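Local coordinates for protein interleukin-2 receptor subunit beta (Mus musculus, PDB 6DG5) that serves as the beta subunit of the receptor for interleukin-2, probably transducing the mitogenic signal of that cytokine and taking part in receptor-mediated endocytosis, at residues H111-L116 with V181-K186; C123-K128 with L202-R207. All blocks are in the same frame, centred on the assembly; numbering follows the deposited sequence.

Interaction 1 (H111-L116 with V181-K186). With NAG (2-acetamido-2-deoxy-beta-D-glucopyranose), chain D.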
ATOM      1  N   HIS B 111      19.474  -6.597   2.802  1.00 14.93           N
ATOM      2  CA  HIS B 111      20.684  -6.670   3.606  1.00 15.77           C
ATOM      3  C   HIS B 111      20.345  -7.257   4.969  1.00 29.80           C
ATOM      4  O   HIS B 111      19.203  -7.644   5.240  1.00 36.00           O
ATOM      5  CB  HIS B 111      21.334  -5.288   3.745  1.00 16.53           C
ATOM      6  CG  HIS B 111      20.434  -4.258   4.349  1.00 22.45           C
ATOM      7  ND1 HIS B 111      20.311  -4.086   5.711  1.00 24.18           N
ATOM      8  CD2 HIS B 111      19.608  -3.348   3.779  1.00 23.23           C
ATOM      9  CE1 HIS B 111      19.456  -3.110   5.955  1.00 25.21           C
ATOM     10  NE2 HIS B 111      19.014  -2.646   4.799  1.00 27.76           N
ATOM     11  N   SER B 112      21.364  -7.335   5.827  1.00 22.34           N
ATOM     12  CA  SER B 112      21.215  -7.815   7.202  1.00 23.92           C
ATOM     13  C   SER B 112      20.620  -9.220   7.252  1.00 26.36           C
ATOM     14  O   SER B 112      19.780  -9.527   8.100  1.00 34.28           O
ATOM     15  CB  SER B 112      20.377  -6.844   8.038  1.00 34.98           C
ATOM     16  OG  SER B 112      21.068  -5.627   8.265  1.00 41.80           O
ATOM     17  N   LEU B 113      21.055 -10.082   6.337  1.00 16.28           N
ATOM     18  CA  LEU B 113      20.631 -11.474   6.374  1.00 15.87           C
ATOM     19  C   LEU B 113      21.267 -12.175   7.565  1.00 28.37           C
ATOM     20  O   LEU B 113      22.471 -12.039   7.807  1.00 38.46           O
ATOM     21  CB  LEU B 113      21.007 -12.189   5.079  1.00 15.80           C
ATOM     22  CG  LEU B 113      19.899 -12.382   4.043  1.00 14.90           C
ATOM     23  CD1 LEU B 113      19.740 -11.142   3.187  1.00 14.71           C
ATOM     24  CD2 LEU B 113      20.174 -13.605   3.182  1.00 15.11           C
ATOM     25  N   GLN B 114      20.460 -12.922   8.313  1.00 16.34           N
ATOM     26  CA  GLN B 114      20.976 -13.662   9.454  1.00 25.86           C
ATOM     27  C   GLN B 114      20.010 -14.782   9.807  1.00 30.23           C
ATOM     28  O   GLN B 114      18.840 -14.768   9.415  1.00 28.79           O
ATOM     29  CB  GLN B 114      21.203 -12.754  10.665  1.00 28.37           C
ATOM     30  CG  GLN B 114      19.931 -12.237  11.310  1.00 31.52           C
ATOM     31  CD  GLN B 114      20.196 -11.594  12.654  1.00 39.46           C
ATOM     32  OE1 GLN B 114      21.215 -11.860  13.289  1.00 44.40           O
ATOM     33  NE2 GLN B 114      19.281 -10.738  13.094  1.00 41.71           N
ATOM     34  N   VAL B 115      20.521 -15.747  10.562  1.00 32.32           N
ATOM     35  CA  VAL B 115      19.753 -16.904  11.000  1.00 29.59           C
ATOM     36  C   VAL B 115      19.326 -16.677  12.443  1.00 31.78           C
ATOM     37  O   VAL B 115      20.170 -16.492  13.327  1.00 29.17           O
ATOM     38  CB  VAL B 115      20.568 -18.200  10.868  1.00 17.54           C
ATOM     39  CG1 VAL B 115      19.760 -19.383  11.370  1.00 25.76           C
ATOM     40  CG2 VAL B 115      21.000 -18.410   9.428  1.00 17.37           C
ATOM     41  N   LEU B 116      18.016 -16.695  12.683  1.00 37.02           N
ATOM     42  CA  LEU B 116      17.495 -16.545  14.037  1.00 33.37           C
ATOM     43  C   LEU B 116      17.370 -17.884  14.751  1.00 43.53           C
ATOM     44  O   LEU B 116      17.667 -17.979  15.945  1.00 47.11           O
ATOM     45  CB  LEU B 116      16.137 -15.839  14.011  1.00 30.37           C
ATOM     46  CG  LEU B 116      16.138 -14.362  13.613  1.00 23.52           C
ATOM     47  CD1 LEU B 116      14.751 -13.764  13.783  1.00 24.94           C
ATOM     48  CD2 LEU B 116      17.161 -13.588  14.425  1.00 18.08           C
ATOM     49  N   VAL B 181      22.173 -18.802   0.723  1.00 19.63           N
ATOM     50  CA  VAL B 181      20.870 -18.204   0.445  1.00 17.19           C
ATOM     51  C   VAL B 181      21.046 -16.752   0.017  1.00 19.89           C
ATOM     52  O   VAL B 181      21.817 -16.003   0.627  1.00 17.15           O
ATOM     53  CB  VAL B 181      19.940 -18.300   1.676  1.00 16.19           C
ATOM     54  CG1 VAL B 181      18.788 -17.316   1.560  1.00 15.15           C
ATOM     55  CG2 VAL B 181      19.404 -19.713   1.818  1.00 16.90           C
ATOM     56  N   GLN B 182      20.327 -16.362  -1.037  1.00 19.70           N
ATOM     57  CA  GLN B 182      20.237 -14.981  -1.481  1.00 16.27           C
ATOM     58  C   GLN B 182      18.772 -14.596  -1.611  1.00 30.09           C
ATOM     59  O   GLN B 182      17.934 -15.421  -1.982  1.00 40.25           O
ATOM     60  CB  GLN B 182      20.932 -14.766  -2.829  1.00 17.25           C
ATOM     61  CG  GLN B 182      22.442 -14.901  -2.796  1.00 21.34           C
ATOM     62  CD  GLN B 182      23.073 -14.568  -4.135  1.00 25.38           C
ATOM     63  OE1 GLN B 182      22.805 -15.223  -5.143  1.00 27.75           O
ATOM     64  NE2 GLN B 182      23.908 -13.535  -4.155  1.00 28.29           N
ATOM     65  N   VAL B 183      18.467 -13.331  -1.313  1.00 23.56           N
ATOM     66  CA  VAL B 183      17.106 -12.808  -1.368  1.00 17.54           C
ATOM     67  C   VAL B 183      17.093 -11.549  -2.224  1.00 24.49           C
ATOM     68  O   VAL B 183      18.109 -10.863  -2.366  1.00 30.41           O
ATOM     69  CB  VAL B 183      16.547 -12.518   0.044  1.00 18.62           C
ATOM     70  CG1 VAL B 183      15.031 -12.467   0.021  1.00 23.64           C
ATOM     71  CG2 VAL B 183      17.032 -13.562   1.043  1.00 24.22           C
ATOM     72  N   ARG B 184      15.933 -11.258  -2.813  1.00 25.51           N
ATOM     73  CA  ARG B 184      15.744 -10.040  -3.588  1.00 21.39           C
ATOM     74  C   ARG B 184      14.307  -9.559  -3.429  1.00 19.36           C
ATOM     75  O   ARG B 184      13.429 -10.301  -2.982  1.00 21.92           O
ATOM     76  CB  ARG B 184      16.089 -10.252  -5.068  1.00 23.41           C
ATOM     77  CG  ARG B 184      15.324 -11.369  -5.745  1.00 24.03           C
ATOM     78  CD  ARG B 184      15.782 -11.524  -7.183  1.00 16.26           C
ATOM     79  NE  ARG B 184      14.926 -12.427  -7.947  1.00 22.97           N
ATOM     80  CZ  ARG B 184      15.042 -12.626  -9.256  1.00 25.44           C
ATOM     81  NH1 ARG B 184      15.977 -11.984  -9.943  1.00 21.85           N
ATOM     82  NH2 ARG B 184      14.223 -13.463  -9.878  1.00 27.03           N
ATOM     83  N   VAL B 185      14.074  -8.300  -3.813  1.00 13.87           N
ATOM     84  CA  VAL B 185      12.838  -7.596  -3.487  1.00 13.80           C
ATOM     85  C   VAL B 185      12.305  -6.869  -4.718  1.00 14.38           C
ATOM     86  O   VAL B 185      13.062  -6.484  -5.613  1.00 14.63           O
ATOM     87  CB  VAL B 185      13.065  -6.617  -2.308  1.00 13.57           C
ATOM     88  CG1 VAL B 185      14.046  -5.518  -2.693  1.00 23.49           C
ATOM     89  CG2 VAL B 185      11.752  -6.027  -1.813  1.00 20.22           C
ATOM     90  N   LYS B 186      10.983  -6.682  -4.755  1.00 17.42           N
ATOM     91  CA  LYS B 186      10.306  -6.014  -5.860  1.00 15.34           C
ATOM     92  C   LYS B 186       8.956  -5.504  -5.370  1.00 35.37           C
ATOM     93  O   LYS B 186       8.429  -5.973  -4.356  1.00 40.71           O
ATOM     94  CB  LYS B 186      10.131  -6.959  -7.055  1.00 19.61           C
ATOM     95  CG  LYS B 186       9.792  -6.285  -8.376  1.00 19.18           C
ATOM     96  CD  LYS B 186       9.824  -7.285  -9.526  1.00 23.73           C
ATOM     97  CE  LYS B 186       8.430  -7.801  -9.873  1.00 33.27           C
ATOM     98  NZ  LYS B 186       7.627  -8.166  -8.668  1.00 35.58           N
TER
HETATM   99  C1  NAG D   1      10.842 -16.478  11.852  1.00 31.59           C
HETATM  100  C2  NAG D   1       9.514 -16.883  12.503  1.00 26.21           C
HETATM  101  C3  NAG D   1       8.513 -15.722  12.463  1.00 32.12           C
HETATM  102  C4  NAG D   1       9.131 -14.441  13.013  1.00 35.08           C
HETATM  103  C5  NAG D   1      10.464 -14.166  12.322  1.00 35.84           C
HETATM  104  C6  NAG D   1      11.201 -12.977  12.893  1.00 39.51           C
HETATM  105  C7  NAG D   1       8.215 -18.970  12.489  1.00 45.10           C
HETATM  106  C8  NAG D   1       7.717 -20.114  11.657  1.00 47.84           C
HETATM  107  N2  NAG D   1       8.953 -18.057  11.851  1.00 33.92           N
HETATM  108  O3  NAG D   1       7.366 -16.075  13.228  1.00 37.72           O
HETATM  109  O4  NAG D   1       8.262 -13.337  12.771  1.00 42.48           O
HETATM  110  O5  NAG D   1      11.334 -15.297  12.467  1.00 35.99           O
HETATM  111  O6  NAG D   1      11.518 -13.161  14.266  1.00 41.51           O
HETATM  112  O7  NAG D   1       7.958 -18.878  13.686  1.00 51.28           O

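Interaction 2 (C123-K128 with L202-R207). With NAG (2-acetamido-2-deoxy-beta-D-glucopyranose), chain D.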
ATOM      1  N   CYS B 123      15.181 -24.021   9.883  1.00 30.91           N
ATOM      2  CA  CYS B 123      15.997 -22.812   9.850  1.00 26.74           C
ATOM      3  C   CYS B 123      15.161 -21.594   9.478  1.00 31.32           C
ATOM      4  O   CYS B 123      14.414 -21.624   8.496  1.00 38.53           O
ATOM      5  CB  CYS B 123      17.156 -22.968   8.865  1.00 29.48           C
ATOM      6  SG  CYS B 123      18.183 -21.494   8.703  1.00 29.53           S
ATOM      7  N   ASN B 124      15.290 -20.519  10.256  1.00 14.62           N
ATOM      8  CA  ASN B 124      14.557 -19.277  10.035  1.00 14.20           C
ATOM      9  C   ASN B 124      15.561 -18.166   9.759  1.00 26.03           C
ATOM     10  O   ASN B 124      16.441 -17.899  10.586  1.00 33.05           O
ATOM     11  CB  ASN B 124      13.677 -18.940  11.244  1.00 14.45           C
ATOM     12  CG  ASN B 124      12.687 -17.821  10.962  1.00 30.89           C
ATOM     13  OD1 ASN B 124      12.675 -17.242   9.876  1.00 35.00           O
ATOM     14  ND2 ASN B 124      11.841 -17.519  11.949  1.00 32.32           N
ATOM     15  N   ILE B 125      15.428 -17.522   8.601  1.00 30.50           N
ATOM     16  CA  ILE B 125      16.386 -16.535   8.117  1.00 14.04           C
ATOM     17  C   ILE B 125      15.667 -15.206   7.924  1.00 32.15           C
ATOM     18  O   ILE B 125      14.605 -15.158   7.296  1.00 37.52           O
ATOM     19  CB  ILE B 125      17.040 -16.993   6.802  1.00 14.05           C
ATOM     20  CG1 ILE B 125      17.906 -18.231   7.045  1.00 16.35           C
ATOM     21  CG2 ILE B 125      17.856 -15.867   6.180  1.00 27.22           C
ATOM     22  CD1 ILE B 125      17.976 -19.167   5.859  1.00 23.81           C
ATOM     23  N   SER B 126      16.253 -14.129   8.445  1.00 28.32           N
ATOM     24  CA  SER B 126      15.671 -12.793   8.381  1.00 22.84           C
ATOM     25  C   SER B 126      16.485 -11.901   7.452  1.00 23.63           C
ATOM     26  O   SER B 126      17.615 -12.220   7.076  1.00 24.72           O
ATOM     27  CB  SER B 126      15.592 -12.163   9.775  1.00 22.04           C
ATOM     28  OG  SER B 126      14.782 -12.937  10.638  1.00 31.57           O
ATOM     29  N   TRP B 127      15.891 -10.765   7.082  1.00 30.89           N
ATOM     30  CA  TRP B 127      16.574  -9.776   6.259  1.00 14.04           C
ATOM     31  C   TRP B 127      15.850  -8.440   6.361  1.00 22.67           C
ATOM     32  O   TRP B 127      14.619  -8.397   6.415  1.00 37.61           O
ATOM     33  CB  TRP B 127      16.661 -10.217   4.792  1.00 23.99           C
ATOM     34  CG  TRP B 127      15.344 -10.536   4.154  1.00 13.11           C
ATOM     35  CD1 TRP B 127      14.475  -9.656   3.579  1.00 13.00           C
ATOM     36  CD2 TRP B 127      14.756 -11.835   4.008  1.00 12.87           C
ATOM     37  NE1 TRP B 127      13.379 -10.325   3.091  1.00 12.80           N
ATOM     38  CE2 TRP B 127      13.528 -11.663   3.340  1.00 19.64           C
ATOM     39  CE3 TRP B 127      15.148 -13.124   4.379  1.00 24.00           C
ATOM     40  CZ2 TRP B 127      12.687 -12.732   3.040  1.00 12.62           C
ATOM     41  CZ3 TRP B 127      14.313 -14.184   4.078  1.00 30.78           C
ATOM     42  CH2 TRP B 127      13.096 -13.982   3.415  1.00 30.02           C
ATOM     43  N   LYS B 128      16.627  -7.362   6.387  1.00 16.48           N
ATOM     44  CA  LYS B 128      16.113  -6.003   6.440  1.00 15.03           C
ATOM     45  C   LYS B 128      16.207  -5.349   5.066  1.00 29.99           C
ATOM     46  O   LYS B 128      16.986  -5.767   4.205  1.00 32.15           O
ATOM     47  CB  LYS B 128      16.884  -5.173   7.471  1.00 21.08           C
ATOM     48  CG  LYS B 128      16.761  -5.664   8.910  1.00 33.22           C
ATOM     49  CD  LYS B 128      17.602  -4.809   9.851  1.00 47.86           C
ATOM     50  CE  LYS B 128      17.251  -5.056  11.313  1.00 61.00           C
ATOM     51  NZ  LYS B 128      17.573  -6.439  11.757  1.00 71.51           N
ATOM     52  N   LEU B 202      24.194 -15.704   2.319  1.00 29.76           N
ATOM     53  CA  LEU B 202      24.336 -16.105   3.712  1.00 19.21           C
ATOM     54  C   LEU B 202      24.596 -17.604   3.763  1.00 27.77           C
ATOM     55  O   LEU B 202      23.757 -18.397   3.322  1.00 31.60           O
ATOM     56  CB  LEU B 202      23.082 -15.750   4.508  1.00 17.86           C
ATOM     57  CG  LEU B 202      22.996 -16.274   5.941  1.00 18.01           C
ATOM     58  CD1 LEU B 202      23.786 -15.385   6.887  1.00 18.83           C
ATOM     59  CD2 LEU B 202      21.547 -16.388   6.382  1.00 29.64           C
ATOM     60  N   THR B 203      25.748 -17.988   4.303  1.00 24.87           N
ATOM     61  CA  THR B 203      26.150 -19.385   4.381  1.00 22.41           C
ATOM     62  C   THR B 203      25.886 -19.916   5.784  1.00 31.76           C
ATOM     63  O   THR B 203      26.356 -19.339   6.770  1.00 38.79           O
ATOM     64  CB  THR B 203      27.627 -19.548   4.024  1.00 24.50           C
ATOM     65  OG1 THR B 203      27.929 -18.755   2.869  1.00 24.72           O
ATOM     66  CG2 THR B 203      27.941 -21.002   3.723  1.00 25.95           C
ATOM     67  N   PHE B 204      25.134 -21.012   5.869  1.00 21.75           N
ATOM     68  CA  PHE B 204      24.783 -21.614   7.146  1.00 23.77           C
ATOM     69  C   PHE B 204      24.807 -23.130   7.023  1.00 33.73           C
ATOM     70  O   PHE B 204      24.604 -23.685   5.939  1.00 37.59           O
ATOM     71  CB  PHE B 204      23.402 -21.144   7.634  1.00 20.56           C
ATOM     72  CG  PHE B 204      22.271 -21.504   6.709  1.00 24.05           C
ATOM     73  CD1 PHE B 204      21.963 -20.702   5.621  1.00 27.59           C
ATOM     74  CD2 PHE B 204      21.503 -22.635   6.936  1.00 22.40           C
ATOM     75  CE1 PHE B 204      20.920 -21.028   4.772  1.00 28.21           C
ATOM     76  CE2 PHE B 204      20.459 -22.967   6.091  1.00 17.77           C
ATOM     77  CZ  PHE B 204      20.167 -22.161   5.009  1.00 26.80           C
ATOM     78  N   ARG B 205      25.055 -23.796   8.150  1.00 35.30           N
ATOM     79  CA  ARG B 205      25.134 -25.250   8.206  1.00 37.26           C
ATOM     80  C   ARG B 205      24.196 -25.769   9.286  1.00 37.93           C
ATOM     81  O   ARG B 205      24.158 -25.233  10.400  1.00 39.93           O
ATOM     82  CB  ARG B 205      26.568 -25.721   8.480  1.00 25.99           C
ATOM     83  CG  ARG B 205      26.738 -27.231   8.497  1.00 27.12           C
ATOM     84  CD  ARG B 205      28.189 -27.622   8.724  1.00 30.62           C
ATOM     85  NE  ARG B 205      28.360 -29.071   8.800  1.00 30.84           N
ATOM     86  CZ  ARG B 205      28.646 -29.844   7.757  1.00 31.95           C
ATOM     87  NH1 ARG B 205      28.798 -29.311   6.554  1.00 31.96           N
ATOM     88  NH2 ARG B 205      28.781 -31.153   7.919  1.00 40.18           N
ATOM     89  N   THR B 206      23.446 -26.817   8.956  1.00 22.60           N
ATOM     90  CA  THR B 206      22.474 -27.383   9.874  1.00 21.89           C
ATOM     91  C   THR B 206      23.163 -28.188  10.975  1.00 31.38           C
ATOM     92  O   THR B 206      24.296 -28.655  10.828  1.00 24.84           O
ATOM     93  CB  THR B 206      21.484 -28.274   9.121  1.00 21.31           C
ATOM     94  OG1 THR B 206      22.198 -29.111   8.204  1.00 31.48           O
ATOM     95  CG2 THR B 206      20.483 -27.426   8.357  1.00 19.89           C
ATOM     96  N   ARG B 207      22.454 -28.342  12.092  1.00 30.08           N
ATOM     97  CA  ARG B 207      22.980 -29.098  13.219  1.00 34.96           C
ATOM     98  C   ARG B 207      23.126 -30.569  12.836  1.00 24.89           C
ATOM     99  O   ARG B 207      22.244 -31.129  12.178  1.00 35.39           O
ATOM    100  CB  ARG B 207      22.053 -28.957  14.430  1.00 41.91           C
ATOM    101  CG  ARG B 207      22.544 -29.641  15.698  1.00 50.89           C
ATOM    102  CD  ARG B 207      21.499 -29.584  16.807  1.00 59.09           C
ATOM    103  NE  ARG B 207      21.330 -28.238  17.352  1.00 66.82           N
ATOM    104  CZ  ARG B 207      21.944 -27.791  18.443  1.00 73.76           C
ATOM    105  NH1 ARG B 207      22.773 -28.584  19.110  1.00 72.58           N
ATOM    106  NH2 ARG B 207      21.731 -26.554  18.870  1.00 80.56           N
TER
HETATM  107  C1  NAG D   1      10.842 -16.478  11.852  1.00 31.59           C
HETATM  108  C2  NAG D   1       9.514 -16.883  12.503  1.00 26.21           C
HETATM  109  C3  NAG D   1       8.513 -15.722  12.463  1.00 32.12           C
HETATM  110  C4  NAG D   1       9.131 -14.441  13.013  1.00 35.08           C
HETATM  111  C5  NAG D   1      10.464 -14.166  12.322  1.00 35.84           C
HETATM  112  C6  NAG D   1      11.201 -12.977  12.893  1.00 39.51           C
HETATM  113  C7  NAG D   1       8.215 -18.970  12.489  1.00 45.10           C
HETATM  114  C8  NAG D   1       7.717 -20.114  11.657  1.00 47.84           C
HETATM  115  N2  NAG D   1       8.953 -18.057  11.851  1.00 33.92           N
HETATM  116  O3  NAG D   1       7.366 -16.075  13.228  1.00 37.72           O
HETATM  117  O4  NAG D   1       8.262 -13.337  12.771  1.00 42.48           O
HETATM  118  O5  NAG D   1      11.334 -15.297  12.467  1.00 35.99           O
HETATM  119  O6  NAG D   1      11.518 -13.161  14.266  1.00 41.51           O
HETATM  120  O7  NAG D   1       7.958 -18.878  13.686  1.00 51.28           O

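Interaction 1 (H111-L116 with V181-K186)
Val181 and Val183 meet Leu113 across the interior of a fibronectin type-III domain, the beta sandwich that carries the WSXWS motif in receptors of the type I cytokine family. Strand 111-118 is an outermost strand of a three-stranded sheet, strand 178-187 an inner strand of the four-stranded one. Between segments 111-116 and 181-186 one methyl, Leu113 CD2, makes the whole contact, which illustrates how the packing of two sheets is built up from small pieces. In keeping with sheet-to-sheet packing, the CA atoms of Leu113 and Val183 stand 8.6 Å apart.

Val181 points toward Leu113 and offers it both backbone and side chain. Its carbonyl O lies 3.9 Å from Leu113 CD2, and its CG1 is at 4.3 Å from that same methyl, a looser apolar touch. Gln182 points the other way, where it is held by Arg145 of strand 140-148 and by the backbone O of Ser199, and a mannose of a glycan rests on it. Val183, its backbone N bonded to the hydroxyl of Ser199, turns inward again, in the alternation of an extended strand. With CG1 anti to the backbone N (chi1 -159°), CG2 is the branch presented to Leu113, and the two side chains meet at a slant. Arg184 is in cation-pi contact with Trp195 of the WSXWS motif, Val185 N is bonded to the hydroxyl of Ser196, and Lys186 makes a second cation-pi contact with Trp195. Leu113 also touches Trp127 and Leu202, apolar neighbours that extend the core, and Ser199 of the motif. The closest approach between the two segments is Leu113 CD2 against Val183 CG2, at 3.8 Å.

Interaction 2 (C123-K128 with L202-R207)
The sulfur of Cys123 sits over one face of the Phe204 ring, in the core of a fibronectin type-III sandwich that alternate residues of strand 123-128 help to fill. Strands 123-128 and 202-205 belong to its two different sheets; they run nearly antiparallel, at 162°, with their axes 10.2 Å apart.

In this sulfur-aromatic contact Cys123 SG lies 4.2 Å from the Phe204 ring centroid and 28° off the normal. Placing SG anti to the backbone N (chi1 178°) carries it to that face. Asn124 faces the opposite way and bears an N-linked glycan, its ND2 bonded covalently to C1 of the first N-acetylglucosamine; the Asn124 side chain also touches Trp167 and Phe169 of strand 167-170.

Ile125 meets the same ring obliquely, its CD1 3.6 Å from Phe204 CE1, the two side chains lying roughly at right angles. The Ile125 and Leu202 side chains slide past each other in opposite directions, with Ile125 CG2 3.7 Å from Leu202 CD2. An alanine here, lacking both branches, would be likely to open a gap beside Phe204 and Leu202 and let the ring turn more freely. Ile125 CD1 is also 3.8 Å from Phe204 CZ, and thus touches both ends of one ring bond.

Interactions 1 and 2 sit side by side in one fibronectin type-III domain, their centres about 9 Å apart, and both span the same gap between its two sheets. Along the chain their segments alternate: 111-116, 123-128, 181-186, then 202-207. Strands 111-118 and 123-128 are antiparallel neighbours in the three-stranded sheet, where His111 O lies 2.8 Å from Lys128 N in a probable hydrogen bond; strands 178-187 and 202-205 pair in the four-stranded sheet. Each contact therefore takes one strand from each pair, and together they form a continuous core holding chain-distant parts of the domain against each other.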